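Local coordinates for chinitase A (Streptomyces coelicolor, PDB 3EBV), which probably hydrolyses internal glycosidic bonds of chitin through this glycosyl hydrolase family 18 domain, one part of a longer protein, at residues 6-12 and 268-274. Residues are numbered along the deposited sequence; the frame is centred on the assembly and turned at random.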
ATOM      1  N   ALA A   6      -1.711   6.725   9.709  1.00 15.32           N
ATOM      2  CA  ALA A   6      -2.610   6.426   8.594  1.00 14.41           C
ATOM      3  C   ALA A   6      -2.931   4.947   8.515  1.00 14.45           C
ATOM      4  O   ALA A   6      -2.101   4.065   8.816  1.00 13.56           O
ATOM      5  CB  ALA A   6      -1.971   6.836   7.291  1.00 14.38           C
ATOM      6  N   VAL A   7      -4.147   4.688   8.008  1.00 12.82           N
ATOM      7  CA  VAL A   7      -4.552   3.347   7.573  1.00 12.85           C
ATOM      8  C   VAL A   7      -4.786   3.454   6.076  1.00 12.17           C
ATOM      9  O   VAL A   7      -5.576   4.327   5.632  1.00 11.76           O
ATOM     10  CB  VAL A   7      -5.851   2.860   8.263  1.00 12.92           C
ATOM     11  CG1 VAL A   7      -6.210   1.458   7.736  1.00 15.46           C
ATOM     12  CG2 VAL A   7      -5.650   2.801   9.792  1.00 14.98           C
ATOM     13  N   THR A   8      -4.097   2.623   5.291  1.00 10.45           N
ATOM     14  CA  THR A   8      -4.319   2.559   3.819  1.00 10.21           C
ATOM     15  C   THR A   8      -5.211   1.369   3.542  1.00 11.33           C
ATOM     16  O   THR A   8      -5.011   0.285   4.114  1.00 11.41           O
ATOM     17  CB  THR A   8      -2.970   2.372   3.068  1.00 11.37           C
ATOM     18  OG1 THR A   8      -2.109   3.484   3.344  1.00 11.26           O
ATOM     19  CG2 THR A   8      -3.140   2.246   1.564  1.00 10.51           C
ATOM     20  N   GLY A   9      -6.203   1.553   2.671  1.00 11.02           N
ATOM     21  CA  GLY A   9      -7.024   0.401   2.239  1.00 11.47           C
ATOM     22  C   GLY A   9      -7.152   0.328   0.747  1.00  9.97           C
ATOM     23  O   GLY A   9      -7.276   1.370   0.093  1.00 10.85           O
ATOM     24  N   TYR A  10      -7.053  -0.882   0.208  1.00 10.84           N
ATOM     25  CA  TYR A  10      -7.257  -1.087  -1.244  1.00  9.96           C
ATOM     26  C   TYR A  10      -8.730  -1.232  -1.554  1.00 11.10           C
ATOM     27  O   TYR A  10      -9.370  -2.101  -0.967  1.00 11.53           O
ATOM     28  CB  TYR A  10      -6.502  -2.327  -1.722  1.00 10.96           C
ATOM     29  CG  TYR A  10      -5.019  -2.060  -1.831  1.00 10.16           C
ATOM     30  CD1 TYR A  10      -4.464  -1.708  -3.064  1.00 11.33           C
ATOM     31  CD2 TYR A  10      -4.179  -2.111  -0.702  1.00 11.20           C
ATOM     32  CE1 TYR A  10      -3.087  -1.412  -3.195  1.00 10.76           C
ATOM     33  CE2 TYR A  10      -2.809  -1.813  -0.836  1.00 12.36           C
ATOM     34  CZ  TYR A  10      -2.290  -1.468  -2.067  1.00 12.13           C
ATOM     35  OH  TYR A  10      -0.950  -1.168  -2.158  1.00 11.92           O
ATOM     36  N   TRP A  11      -9.220  -0.382  -2.476  1.00 11.12           N
ATOM     37  CA  TRP A  11     -10.628  -0.490  -2.950  1.00 11.65           C
ATOM     38  C   TRP A  11     -10.607  -1.158  -4.304  1.00 11.26           C
ATOM     39  O   TRP A  11      -9.872  -0.729  -5.202  1.00 12.16           O
ATOM     40  CB  TRP A  11     -11.195   0.912  -3.045  1.00 12.36           C
ATOM     41  CG  TRP A  11     -12.566   0.977  -3.676  1.00 12.10           C
ATOM     42  CD1 TRP A  11     -13.746   0.805  -3.031  1.00 13.13           C
ATOM     43  CD2 TRP A  11     -12.873   1.214  -5.067  1.00 13.30           C
ATOM     44  NE1 TRP A  11     -14.805   0.915  -3.939  1.00 14.16           N
ATOM     45  CE2 TRP A  11     -14.294   1.167  -5.179  1.00 14.18           C
ATOM     46  CE3 TRP A  11     -12.108   1.423  -6.219  1.00 15.01           C
ATOM     47  CZ2 TRP A  11     -14.961   1.382  -6.400  1.00 14.54           C
ATOM     48  CZ3 TRP A  11     -12.775   1.615  -7.451  1.00 13.90           C
ATOM     49  CH2 TRP A  11     -14.187   1.595  -7.513  1.00 14.65           C
ATOM     50  N   GLN A  12     -11.395  -2.235  -4.453  1.00 11.64           N
ATOM     51  CA  GLN A  12     -11.385  -3.026  -5.699  1.00 11.63           C
ATOM     52  C   GLN A  12     -12.184  -2.441  -6.857  1.00 13.28           C
ATOM     53  O   GLN A  12     -13.401  -2.272  -6.745  1.00 14.20           O
ATOM     54  CB  GLN A  12     -11.922  -4.416  -5.457  1.00 11.96           C
ATOM     55  CG  GLN A  12     -11.098  -5.202  -4.385  1.00 11.38           C
ATOM     56  CD  GLN A  12     -11.794  -6.481  -3.906  1.00 13.68           C
ATOM     57  OE1 GLN A  12     -11.320  -7.145  -2.997  1.00 12.86           O
ATOM     58  NE2 GLN A  12     -12.909  -6.882  -4.578  1.00 13.65           N
ATOM     59  N   ALA A 268      -0.851   1.233   9.248  1.00 10.13           N
ATOM     60  CA  ALA A 268      -1.167  -0.096   8.726  1.00  9.26           C
ATOM     61  C   ALA A 268      -1.861   0.024   7.401  1.00  9.21           C
ATOM     62  O   ALA A 268      -2.256   1.116   6.979  1.00  9.76           O
ATOM     63  CB  ALA A 268      -2.031  -0.909   9.736  1.00 10.30           C
HETATM   64  N   MSE A 269      -1.979  -1.123   6.739  1.00  8.30           N
HETATM   65  CA  MSE A 269      -2.610  -1.176   5.403  1.00  9.05           C
HETATM   66  C   MSE A 269      -3.381  -2.488   5.330  1.00  8.86           C
HETATM   67  O   MSE A 269      -3.003  -3.483   5.968  1.00  8.47           O
HETATM   68  CB  MSE A 269      -1.525  -1.151   4.311  1.00  8.90           C
HETATM   69  CG  MSE A 269      -2.071  -1.382   2.887  1.00 11.15           C
HETATM   70 SE   MSE A 269      -2.184  -3.336   2.448  1.00 14.76          SE
HETATM   71  CE  MSE A 269      -0.423  -3.583   1.625  1.00 10.97           C
ATOM     72  N   THR A 270      -4.478  -2.518   4.543  1.00  9.14           N
ATOM     73  CA  THR A 270      -5.119  -3.820   4.290  1.00  9.92           C
ATOM     74  C   THR A 270      -5.607  -4.011   2.848  1.00  8.88           C
ATOM     75  O   THR A 270      -6.093  -3.058   2.183  1.00  9.96           O
ATOM     76  CB  THR A 270      -6.273  -4.095   5.278  1.00  9.87           C
ATOM     77  OG1 THR A 270      -6.652  -5.479   5.218  1.00 10.14           O
ATOM     78  CG2 THR A 270      -7.478  -3.232   4.976  1.00 11.46           C
ATOM     79  N   TRP A 271      -5.447  -5.269   2.416  1.00  8.76           N
ATOM     80  CA  TRP A 271      -6.127  -5.774   1.218  1.00  8.91           C
ATOM     81  C   TRP A 271      -7.319  -6.565   1.754  1.00  8.51           C
ATOM     82  O   TRP A 271      -7.098  -7.598   2.414  1.00  9.94           O
ATOM     83  CB  TRP A 271      -5.187  -6.707   0.469  1.00  9.50           C
ATOM     84  CG  TRP A 271      -5.904  -7.314  -0.719  1.00 10.56           C
ATOM     85  CD1 TRP A 271      -6.500  -8.549  -0.756  1.00 11.31           C
ATOM     86  CD2 TRP A 271      -6.133  -6.694  -1.985  1.00 11.38           C
ATOM     87  NE1 TRP A 271      -7.101  -8.736  -2.003  1.00 12.26           N
ATOM     88  CE2 TRP A 271      -6.869  -7.620  -2.772  1.00 12.01           C
ATOM     89  CE3 TRP A 271      -5.769  -5.456  -2.535  1.00 11.89           C
ATOM     90  CZ2 TRP A 271      -7.271  -7.325  -4.094  1.00 14.14           C
ATOM     91  CZ3 TRP A 271      -6.158  -5.159  -3.830  1.00 13.02           C
ATOM     92  CH2 TRP A 271      -6.896  -6.103  -4.600  1.00 13.77           C
ATOM     93  N   SER A 272      -8.578  -6.132   1.538  1.00  9.82           N
ATOM     94  CA  SER A 272      -9.015  -4.931   0.826  1.00  9.99           C
ATOM     95  C   SER A 272     -10.202  -4.358   1.617  1.00 10.01           C
ATOM     96  O   SER A 272     -10.752  -5.026   2.495  1.00 10.42           O
ATOM     97  CB  SER A 272      -9.516  -5.280  -0.595  1.00 10.04           C
ATOM     98  OG  SER A 272     -10.625  -6.187  -0.479  1.00 11.40           O
ATOM     99  N   THR A 273     -10.638  -3.152   1.280  1.00 10.30           N
ATOM    100  CA  THR A 273     -11.838  -2.580   1.927  1.00  9.92           C
ATOM    101  C   THR A 273     -13.048  -3.514   1.682  1.00 10.09           C
ATOM    102  O   THR A 273     -13.903  -3.666   2.562  1.00 12.06           O
ATOM    103  CB  THR A 273     -12.121  -1.138   1.451  1.00 10.66           C
ATOM    104  OG1 THR A 273     -12.458  -1.138   0.064  1.00 11.58           O
ATOM    105  CG2 THR A 273     -10.861  -0.257   1.615  1.00 10.53           C
ATOM    106  N   ASN A 274     -13.067  -4.152   0.525  1.00 10.76           N
ATOM    107  CA  ASN A 274     -14.225  -5.027   0.162  1.00 10.30           C
ATOM    108  C   ASN A 274     -14.260  -6.247   1.040  1.00 11.51           C
ATOM    109  O   ASN A 274     -15.338  -6.634   1.560  1.00 12.01           O
ATOM    110  CB  ASN A 274     -14.117  -5.405  -1.321  1.00 11.53           C
ATOM    111  CG  ASN A 274     -13.976  -4.186  -2.206  1.00 11.82           C
ATOM    112  OD1 ASN A 274     -12.867  -3.629  -2.380  1.00 11.67           O
ATOM    113  ND2 ASN A 274     -15.100  -3.746  -2.794  1.00 12.38           N
TER
HETATM  114  O   HOH W   1      -0.566   3.106   5.590  1.00 12.12           O
HETATM  115  O   HOH W   2     -15.625  -2.092  -5.126  1.00 12.70           O
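Tyr10 of strand 6-12 lies against Met269 and Trp271 of strand 267-271 where the first and last strands of the family 18 TIM barrel pair in parallel and close it. Thr8 O accepts from Thr270 N, and Tyr10 N reaches Thr270 O at 3.1 Å. The Tyr10 side chain points into the barrel: CB meets Trp271 CE3 at 3.3 Å, CG packs on the same CE3 atom, the ring planes being 52° apart, CD2 passes Thr270 O in the ring plane, and CE2 touches Met269 SE at 3.7 Å, a Met-aromatic contact at the ring edge. The flexible, apolar methionine, here carrying selenium, bends at chi2 (-87°) to bring SE beside that edge; the Tyr10 OH at the tip is hydrogen-bonded to Asp117. A cis peptide joins Trp271 to Ser272, whose CB sits over the indole centre. Tyr10 O accepts a hydrogen bond from Thr273 N, tying the strand to the first turn of helix 273-278. Ser272 N-caps that helix through Trp275 N, a task fitted to a short hydroxyl side chain. The Gln12 and Asn274 amides stack, planes 24° apart; Asn274 OD1 accepts Gln12 N at 2.9 Å, while Gln12 OE1 receives Ser272 OG at 2.8 Å from above its carbonyl plane.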